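Exodeoxyribonuclease (Neisseria meningitidis, PDB 4B5F) probably acts as an AP endonuclease and 3'-5' exonuclease of DNA repair, cutting phosphodiester bonds with the help of magnesium or manganese ions. Local coordinates at residues Gly53-Trp58 and Lys74-Asn79; Ile82-Glu87 and Asp128-Met133; Phe100-Val105 and Gly141-Val146. All coordinates share one frame; numbering follows the deposited sequence. Where two conformers were deposited one is given.

Contact 1. Residues Gly53-Trp58 and Lys74-Asn79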
loop_
_atom_site.group_PDB
_atom_site.type_symbol
_atom_site.label_atom_id
_atom_site.label_comp_id
_atom_site.label_asym_id
_atom_site.label_seq_id
_atom_site.Cartn_x
_atom_site.Cartn_y
_atom_site.Cartn_z
ATOM N N GLY A 53 16.703 -13.074 -6.008
ATOM C CA GLY A 53 17.854 -12.224 -6.251
ATOM C C GLY A 53 17.522 -10.745 -6.295
ATOM O O GLY A 53 18.393 -9.917 -6.559
ATOM N N MET A 54 16.263 -10.404 -6.043
ATOM C CA MET A 54 15.866 -9.003 -5.988
ATOM C C MET A 54 16.469 -8.339 -4.758
ATOM O O MET A 54 16.637 -8.973 -3.720
ATOM C CB MET A 54 14.342 -8.864 -5.948
ATOM C CG MET A 54 13.619 -9.427 -7.162
ATOM S SD MET A 54 11.821 -9.372 -6.981
ATOM C CE MET A 54 11.512 -7.611 -7.073
ATOM N N HIS A 55 16.811 -7.063 -4.885
ATOM C CA HIS A 55 17.213 -6.269 -3.735
ATOM C C HIS A 55 15.984 -6.053 -2.862
ATOM O O HIS A 55 14.858 -6.080 -3.355
ATOM C CB HIS A 55 17.786 -4.929 -4.190
ATOM C CG HIS A 55 18.972 -5.059 -5.094
ATOM N ND1 HIS A 55 20.269 -5.001 -4.633
ATOM C CD2 HIS A 55 19.055 -5.253 -6.432
ATOM C CE1 HIS A 55 21.101 -5.150 -5.647
ATOM N NE2 HIS A 55 20.391 -5.304 -6.751
ATOM N N GLY A 56 16.194 -5.852 -1.566
ATOM C CA GLY A 56 15.079 -5.684 -0.653
ATOM C C GLY A 56 15.417 -4.840 0.556
ATOM O O GLY A 56 16.517 -4.934 1.103
ATOM N N HIS A 57 14.467 -4.008 0.970
ATOM C CA HIS A 57 14.652 -3.170 2.149
ATOM C C HIS A 57 13.364 -3.088 2.954
ATOM O O HIS A 57 12.319 -2.712 2.433
ATOM C CB HIS A 57 15.128 -1.776 1.742
ATOM C CG HIS A 57 16.389 -1.788 0.939
ATOM N ND1 HIS A 57 17.639 -1.712 1.513
ATOM C CD2 HIS A 57 16.593 -1.886 -0.396
ATOM C CE1 HIS A 57 18.559 -1.752 0.567
ATOM N NE2 HIS A 57 17.951 -1.858 -0.601
ATOM N N TRP A 58 13.446 -3.437 4.232
ATOM C CA TRP A 58 12.257 -3.553 5.060
ATOM C C TRP A 58 12.352 -2.693 6.310
ATOM O O TRP A 58 13.441 -2.311 6.735
ATOM C CB TRP A 58 12.063 -5.010 5.473
ATOM C CG TRP A 58 13.294 -5.586 6.098
ATOM C CD1 TRP A 58 13.608 -5.607 7.425
ATOM C CD2 TRP A 58 14.390 -6.205 5.416
ATOM N NE1 TRP A 58 14.828 -6.209 7.613
ATOM C CE2 TRP A 58 15.328 -6.586 6.395
ATOM C CE3 TRP A 58 14.665 -6.479 4.072
ATOM C CZ2 TRP A 58 16.523 -7.226 6.073
ATOM C CZ3 TRP A 58 15.852 -7.115 3.755
ATOM C CH2 TRP A 58 16.766 -7.481 4.751
ATOM N N LYS A 74 14.122 -5.408 -8.721
ATOM C CA LYS A 74 15.163 -6.020 -9.535
ATOM C C LYS A 74 16.394 -5.122 -9.599
ATOM O O LYS A 74 17.527 -5.600 -9.546
ATOM C CB LYS A 74 14.647 -6.301 -10.948
ATOM C CG LYS A 74 13.533 -7.333 -11.008
ATOM C CD LYS A 74 13.166 -7.660 -12.446
ATOM C CE LYS A 74 12.145 -8.784 -12.516
ATOM N NZ LYS A 74 11.882 -9.201 -13.921
ATOM N N ARG A 75 16.160 -3.818 -9.709
ATOM C CA ARG A 75 17.237 -2.839 -9.785
ATOM C C ARG A 75 17.701 -2.422 -8.392
ATOM O O ARG A 75 16.903 -2.353 -7.457
ATOM C CB ARG A 75 16.775 -1.613 -10.578
ATOM C CG ARG A 75 17.785 -0.480 -10.648
ATOM C CD ARG A 75 17.253 0.669 -11.491
ATOM N NE ARG A 75 18.165 1.809 -11.510
ATOM C CZ ARG A 75 17.945 2.930 -12.188
ATOM N NH1 ARG A 75 16.841 3.064 -12.911
ATOM N NH2 ARG A 75 18.828 3.918 -12.147
ATOM N N LYS A 76 18.994 -2.141 -8.260
ATOM C CA LYS A 76 19.552 -1.693 -6.990
ATOM C C LYS A 76 19.273 -0.208 -6.789
ATOM O O LYS A 76 19.675 0.620 -7.606
ATOM C CB LYS A 76 21.059 -1.958 -6.943
ATOM C CG LYS A 76 21.727 -1.533 -5.643
ATOM C CD LYS A 76 23.234 -1.736 -5.702
ATOM C CE LYS A 76 23.918 -1.234 -4.439
ATOM N NZ LYS A 76 23.483 -1.981 -3.226
ATOM N N PRO A 77 18.575 0.136 -5.698
ATOM C CA PRO A 77 18.294 1.544 -5.401
ATOM C C PRO A 77 19.576 2.298 -5.062
ATOM O O PRO A 77 20.472 1.731 -4.437
ATOM C CB PRO A 77 17.381 1.468 -4.174
ATOM C CG PRO A 77 17.707 0.159 -3.539
ATOM C CD PRO A 77 18.028 -0.769 -4.673
ATOM N N ASP A 78 19.665 3.557 -5.477
ATOM C CA ASP A 78 20.832 4.371 -5.158
ATOM C C ASP A 78 20.673 5.071 -3.813
ATOM O O ASP A 78 21.545 5.826 -3.392
ATOM C CB ASP A 78 21.118 5.388 -6.268
ATOM C CG ASP A 78 19.875 6.125 -6.721
ATOM O OD1 ASP A 78 19.452 7.071 -6.024
ATOM O OD2 ASP A 78 19.322 5.760 -7.780
ATOM N N ASN A 79 19.554 4.813 -3.143
ATOM C CA ASN A 79 19.304 5.371 -1.819
ATOM C C ASN A 79 18.091 4.731 -1.158
ATOM O O ASN A 79 17.102 4.433 -1.822
ATOM C CB ASN A 79 19.127 6.889 -1.889
ATOM C CG ASN A 79 18.820 7.502 -0.535
ATOM O OD1 ASN A 79 19.672 7.529 0.352
ATOM N ND2 ASN A 79 17.602 8.006 -0.373
#
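M54, just before strand 55-59, meets K74 with the tip of its side chain: the bend at chi3 (70°) turns the methyl CE back to within 3.8 Å of K74 N. An unbranched, flexible methionine can fold against backbone in this way while the rest of it stays buried. H55 carries most of the contact. Its CG is anti to the carbonyl carbon (chi1 -59°), which sends the imidazole across the backbone of K74 to K76. K76 CB lies over one face of the ring, 3.6 Å from the centroid and 22° off the ring normal, a CH-pi contact that a flat aromatic ring and an aliphatic methylene make well. At the ring edge, in its plane, CD2 comes 3.5 Å from K74 O. K76 CG continues past CE1, and the amine NZ ends 4.6 Å from H55 ND1, which may make protonation of the ring somewhat less favourable. Two residues on, H57 brings NE2 to 3.6 Å from P77 CG; the compact, rigid pyrrolidine meets the imidazole from the opposite direction. Strand 55-59, an outermost strand of the six-stranded sheet of this DNase I-like fold, pairs with strand 69-73 and sets the contact at the sheet's edge. The 74-79 connection leaves that sheet for strand 79-82 of the other, with P77 packed on C98 and F100 of strand 95-100.

Contact 2. Residues Ile82-Glu87 and Asp128-Met133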
loop_
_atom_site.group_PDB
_atom_site.type_symbol
_atom_site.label_atom_id
_atom_site.label_comp_id
_atom_site.label_asym_id
_atom_site.label_seq_id
_atom_site.Cartn_x
_atom_site.Cartn_y
_atom_site.Cartn_z
ATOM N N ILE A 82 14.635 4.202 5.604
ATOM C CA ILE A 82 13.839 3.353 6.477
ATOM C C ILE A 82 13.105 4.198 7.512
ATOM O O ILE A 82 13.721 4.748 8.424
ATOM C CB ILE A 82 14.715 2.309 7.196
ATOM C CG1 ILE A 82 15.427 1.416 6.176
ATOM C CG2 ILE A 82 13.874 1.464 8.139
ATOM C CD1 ILE A 82 14.483 0.590 5.325
ATOM N N GLY A 83 11.789 4.310 7.357
ATOM C CA GLY A 83 10.970 5.055 8.296
ATOM C C GLY A 83 10.638 6.466 7.846
ATOM O O GLY A 83 11.294 7.020 6.963
ATOM N N MET A 84 9.613 7.048 8.463
ATOM C CA MET A 84 9.171 8.400 8.136
ATOM C C MET A 84 10.103 9.447 8.729
ATOM O O MET A 84 10.164 10.580 8.251
ATOM C CB MET A 84 7.765 8.645 8.682
ATOM C CG MET A 84 6.729 7.629 8.262
ATOM S SD MET A 84 5.187 7.877 9.161
ATOM C CE MET A 84 4.767 9.548 8.670
ATOM N N GLY A 85 10.817 9.066 9.780
ATOM C CA GLY A 85 11.616 10.010 10.536
ATOM C C GLY A 85 10.841 10.471 11.755
ATOM O O GLY A 85 11.198 11.455 12.401
ATOM N N ILE A 86 9.762 9.753 12.053
ATOM C CA ILE A 86 8.942 10.028 13.227
ATOM C C ILE A 86 8.842 8.770 14.082
ATOM O O ILE A 86 8.190 7.799 13.699
ATOM C CB ILE A 86 7.530 10.490 12.831
ATOM C CG1 ILE A 86 7.611 11.726 11.934
ATOM C CG2 ILE A 86 6.697 10.778 14.071
ATOM C CD1 ILE A 86 6.268 12.252 11.500
ATOM N N GLU A 87 9.493 8.797 15.240
ATOM C CA GLU A 87 9.585 7.627 16.106
ATOM C C GLU A 87 8.218 7.033 16.436
ATOM O O GLU A 87 8.047 5.814 16.444
ATOM C CB GLU A 87 10.336 7.978 17.395
ATOM C CG GLU A 87 10.664 6.784 18.279
ATOM C CD GLU A 87 9.565 6.462 19.275
ATOM O OE1 GLU A 87 8.519 7.144 19.262
ATOM O OE2 GLU A 87 9.753 5.527 20.080
ATOM N N ASP A 128 -1.980 13.582 10.099
ATOM C CA ASP A 128 -1.409 14.908 10.333
ATOM C C ASP A 128 0.077 14.961 9.988
ATOM O O ASP A 128 0.563 15.953 9.442
ATOM C CB ASP A 128 -1.596 15.326 11.791
ATOM C CG ASP A 128 -3.039 15.626 12.129
ATOM O OD1 ASP A 128 -3.768 16.096 11.234
ATOM O OD2 ASP A 128 -3.439 15.404 13.295
ATOM N N ALA A 129 0.799 13.898 10.331
ATOM C CA ALA A 129 2.251 13.873 10.178
ATOM C C ALA A 129 2.691 13.442 8.781
ATOM O O ALA A 129 3.807 13.733 8.357
ATOM C CB ALA A 129 2.867 12.962 11.230
ATOM N N PHE A 130 1.810 12.746 8.073
ATOM C CA PHE A 130 2.149 12.183 6.775
ATOM C C PHE A 130 1.740 13.124 5.650
ATOM O O PHE A 130 2.371 13.151 4.596
ATOM C CB PHE A 130 1.489 10.813 6.602
ATOM C CG PHE A 130 1.887 10.099 5.340
ATOM C CD1 PHE A 130 3.219 9.833 5.069
ATOM C CD2 PHE A 130 0.926 9.676 4.436
ATOM C CE1 PHE A 130 3.587 9.172 3.911
ATOM C CE2 PHE A 130 1.289 9.014 3.278
ATOM C CZ PHE A 130 2.620 8.761 3.016
ATOM N N TYR A 131 0.684 13.896 5.880
ATOM C CA TYR A 131 0.208 14.851 4.884
ATOM C C TYR A 131 1.313 15.804 4.414
ATOM O O TYR A 131 1.506 15.983 3.213
ATOM C CB TYR A 131 -0.991 15.637 5.417
ATOM C CG TYR A 131 -1.689 16.478 4.373
ATOM C CD1 TYR A 131 -2.600 15.910 3.492
ATOM C CD2 TYR A 131 -1.444 17.842 4.272
ATOM C CE1 TYR A 131 -3.245 16.674 2.537
ATOM C CE2 TYR A 131 -2.083 18.614 3.322
ATOM C CZ TYR A 131 -2.982 18.025 2.456
ATOM O OH TYR A 131 -3.623 18.789 1.508
ATOM N N PRO A 132 2.044 16.418 5.361
ATOM C CA PRO A 132 3.121 17.335 4.967
ATOM C C PRO A 132 4.236 16.618 4.213
ATOM O O PRO A 132 4.936 17.244 3.417
ATOM C CB PRO A 132 3.637 17.867 6.309
ATOM C CG PRO A 132 3.238 16.837 7.307
ATOM C CD PRO A 132 1.926 16.307 6.824
ATOM N N MET A 133 4.398 15.322 4.462
ATOM C CA MET A 133 5.394 14.530 3.750
ATOM C C MET A 133 4.971 14.314 2.302
ATOM O O MET A 133 5.806 14.303 1.398
ATOM C CB MET A 133 5.609 13.181 4.438
ATOM C CG MET A 133 6.230 13.277 5.819
ATOM S SD MET A 133 6.515 11.654 6.551
ATOM C CE MET A 133 7.603 10.919 5.333
#
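With CG anti to the carbonyl carbon (chi1 -54°) and a bend at chi3 (60°), M84 delivers its methyl CE to helix 117-139, where M133, itself bent at chi3 (59°), presents its sulfur. M84 CE stands 3.5 Å from M133 SD, the two thioether chains crossing at about a right angle. The same methyl lies 3.9 Å from F130 CD1, approaching the ring obliquely, so one flexible methionine fills the angle between a second methionine and an aromatic. M133 also turns its own methyl back, CE passing 4.1 Å from M84 CB. Next along the loop, I86 reaches out with an extended CG1-CD1 branch, and CD1 presses on A129 CB at 3.5 Å, tighter than usual for two carbons. A129 has only a methyl to offer, and the ethyl end of I86 abuts it directly. No hydrogen bond crosses the contact; it is held by apolar side chains. I86 is the N-cap residue of helix 87-90, whose D90 accepts hydrogen bonds from the backbone N of M84 and G85. F95 of strand 95-100 touches M84, F130 and M133, while F89 packs on M84 and A129, placing the contact between that strand, the short helix 87-90 and the long helix 117-139.

Contact 3. Residues Phe100-Val105 and Gly141-Val146. Unlike the reference sequence in segment 100-105: G101 (reference Asp).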
loop_
_atom_site.group_PDB
_atom_site.type_symbol
_atom_site.label_atom_id
_atom_site.label_comp_id
_atom_site.label_asym_id
_atom_site.label_seq_id
_atom_site.Cartn_x
_atom_site.Cartn_y
_atom_site.Cartn_z
ATOM N N PHE A 100 15.224 5.154 -7.239
ATOM C CA PHE A 100 15.812 4.576 -8.440
ATOM C C PHE A 100 15.961 5.659 -9.500
ATOM O O PHE A 100 15.089 5.828 -10.351
ATOM C CB PHE A 100 14.933 3.446 -8.979
ATOM C CG PHE A 100 14.558 2.422 -7.945
ATOM C CD1 PHE A 100 13.410 2.575 -7.187
ATOM C CD2 PHE A 100 15.349 1.305 -7.737
ATOM C CE1 PHE A 100 13.058 1.634 -6.237
ATOM C CE2 PHE A 100 15.003 0.361 -6.789
ATOM C CZ PHE A 100 13.856 0.526 -6.038
ATOM N N GLY A 101 17.065 6.396 -9.443
ATOM C CA GLY A 101 17.287 7.494 -10.364
ATOM C C GLY A 101 16.235 8.575 -10.208
ATOM O O GLY A 101 16.103 9.175 -9.142
ATOM N N ARG A 102 15.474 8.816 -11.272
ATOM C CA ARG A 102 14.430 9.836 -11.250
ATOM C C ARG A 102 13.157 9.327 -10.579
ATOM O O ARG A 102 12.204 10.081 -10.384
ATOM C CB ARG A 102 14.115 10.309 -12.670
ATOM C CG ARG A 102 13.590 9.217 -13.584
ATOM C CD ARG A 102 13.256 9.763 -14.962
ATOM N NE ARG A 102 12.791 8.716 -15.867
ATOM C CZ ARG A 102 12.381 8.931 -17.112
ATOM N NH1 ARG A 102 12.376 10.162 -17.608
ATOM N NH2 ARG A 102 11.976 7.917 -17.864
ATOM N N LEU A 103 13.147 8.047 -10.225
ATOM C CA LEU A 103 11.967 7.428 -9.634
ATOM C C LEU A 103 12.148 7.138 -8.148
ATOM O O LEU A 103 13.260 6.894 -7.681
ATOM C CB LEU A 103 11.617 6.133 -10.372
ATOM C CG LEU A 103 10.442 5.327 -9.810
ATOM C CD1 LEU A 103 9.160 6.150 -9.836
ATOM C CD2 LEU A 103 10.266 4.025 -10.572
ATOM N N SER A 104 11.043 7.171 -7.412
ATOM C CA SER A 104 11.033 6.787 -6.008
ATOM C C SER A 104 9.745 6.039 -5.703
ATOM O O SER A 104 8.663 6.488 -6.069
ATOM C CB SER A 104 11.154 8.017 -5.109
ATOM O OG SER A 104 12.400 8.664 -5.297
ATOM N N VAL A 105 9.867 4.894 -5.042
ATOM C CA VAL A 105 8.711 4.085 -4.685
ATOM C C VAL A 105 8.663 3.867 -3.178
ATOM O O VAL A 105 9.681 3.587 -2.549
ATOM C CB VAL A 105 8.740 2.721 -5.394
ATOM C CG1 VAL A 105 7.463 1.950 -5.105
ATOM C CG2 VAL A 105 8.922 2.907 -6.891
ATOM N N GLY A 141 8.949 17.308 -7.420
ATOM C CA GLY A 141 8.804 17.354 -8.863
ATOM C C GLY A 141 9.273 16.092 -9.558
ATOM O O GLY A 141 9.171 15.973 -10.778
ATOM N N ARG A 142 9.787 15.144 -8.780
ATOM C CA ARG A 142 10.264 13.883 -9.334
ATOM C C ARG A 142 9.158 12.832 -9.356
ATOM O O ARG A 142 8.153 12.961 -8.658
ATOM C CB ARG A 142 11.471 13.369 -8.549
ATOM C CG ARG A 142 12.629 14.353 -8.482
ATOM C CD ARG A 142 13.879 13.710 -7.903
ATOM N NE ARG A 142 13.623 13.063 -6.621
ATOM C CZ ARG A 142 13.427 11.757 -6.467
ATOM N NH1 ARG A 142 13.463 10.950 -7.517
ATOM N NH2 ARG A 142 13.201 11.258 -5.260
ATOM N N ASP A 143 9.351 11.794 -10.164
ATOM C CA ASP A 143 8.367 10.725 -10.290
ATOM C C ASP A 143 8.302 9.897 -9.014
ATOM O O ASP A 143 9.288 9.279 -8.616
ATOM C CB ASP A 143 8.705 9.826 -11.479
ATOM C CG ASP A 143 8.818 10.597 -12.780
ATOM O OD1 ASP A 143 8.112 11.616 -12.933
ATOM O OD2 ASP A 143 9.614 10.185 -13.649
ATOM N N ILE A 144 7.138 9.885 -8.374
ATOM C CA ILE A 144 6.969 9.158 -7.121
ATOM C C ILE A 144 5.687 8.329 -7.106
ATOM O O ILE A 144 4.620 8.805 -7.492
ATOM C CB ILE A 144 6.971 10.113 -5.913
ATOM C CG1 ILE A 144 8.250 10.953 -5.899
ATOM C CG2 ILE A 144 6.824 9.333 -4.614
ATOM C CD1 ILE A 144 8.329 11.928 -4.747
ATOM N N VAL A 145 5.808 7.084 -6.658
ATOM C CA VAL A 145 4.668 6.194 -6.495
ATOM C C VAL A 145 4.604 5.684 -5.060
ATOM O O VAL A 145 5.482 4.950 -4.612
ATOM C CB VAL A 145 4.746 4.984 -7.445
ATOM C CG1 VAL A 145 3.608 4.015 -7.163
ATOM C CG2 VAL A 145 4.710 5.442 -8.893
ATOM N N VAL A 146 3.562 6.086 -4.343
ATOM C CA VAL A 146 3.332 5.622 -2.984
ATOM C C VAL A 146 2.323 4.477 -2.992
ATOM O O VAL A 146 1.112 4.699 -3.057
ATOM C CB VAL A 146 2.809 6.754 -2.085
ATOM C CG1 VAL A 146 2.739 6.291 -0.636
ATOM C CG2 VAL A 146 3.696 7.985 -2.213
#
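R142, just ahead of strand 143-147, reaches over to S104 on strand 103-109; these parallel strands are the two of a beta-alpha-beta crossover through helix 117-139. The arginine chain bends at chi3 (-53°), which curls its guanidinium back over the start of the neighbouring strand. NH2 then donates to S104 OG at 2.7 Å, with the hydroxyl close to the guanidinium plane and the bond nearly straight (162°). A serine suits the site: its short hydroxyl also hydrogen-bonds D99 OD1 on strand 95-100, so this oxygen links three neighbouring strand regions. R102, in the type II' turn before the strand, runs obliquely past D143. The carboxylate oxygen OD2 sits 4.1 Å from R102 NE but well out of the guanidinium plane, giving attraction between charges without a directed bond; OD2 instead hydrogen-bonds the hydroxyl of Y256. L103 and V105 share one sheet face with D143 and V145. L103 CD1 lies over the neighbouring strand, 3.4 Å from D143 O. The beta-branched valines suit extended backbone: V105 packs on I31 and C33 of strand 31-35, V145 on L229 of helix 227-230. Parallel pairing runs through the middle: S104 N donates a hydrogen bond to D143 O at 3.0 Å, and S104 O accepts from V145 N at 3.0 Å, with I144 CA beside it at 3.3 Å in a CA-H...O contact.

Contacts 1 and 3 meet directly: D78 OD2 lies 2.9 Å from G101 N, a probable hydrogen bond, and P77 CB packs 3.7 Å from F100 CE2, so the 74-79 connection touches the turn leading into strand 103-109. Their centres are 14 Å apart. Contact 2 is joined to contact 1 by W58 O against I82 CD1 at 3.4 Å. It relates to contact 3 through the crossover itself, since helix 117-139 connects the two strands paired there. Contact 2 comes nearest the predicted active site, with the side chain of M84 about 10 Å from that of Y109; all three remain at least about 14 Å from bound nucleic acid.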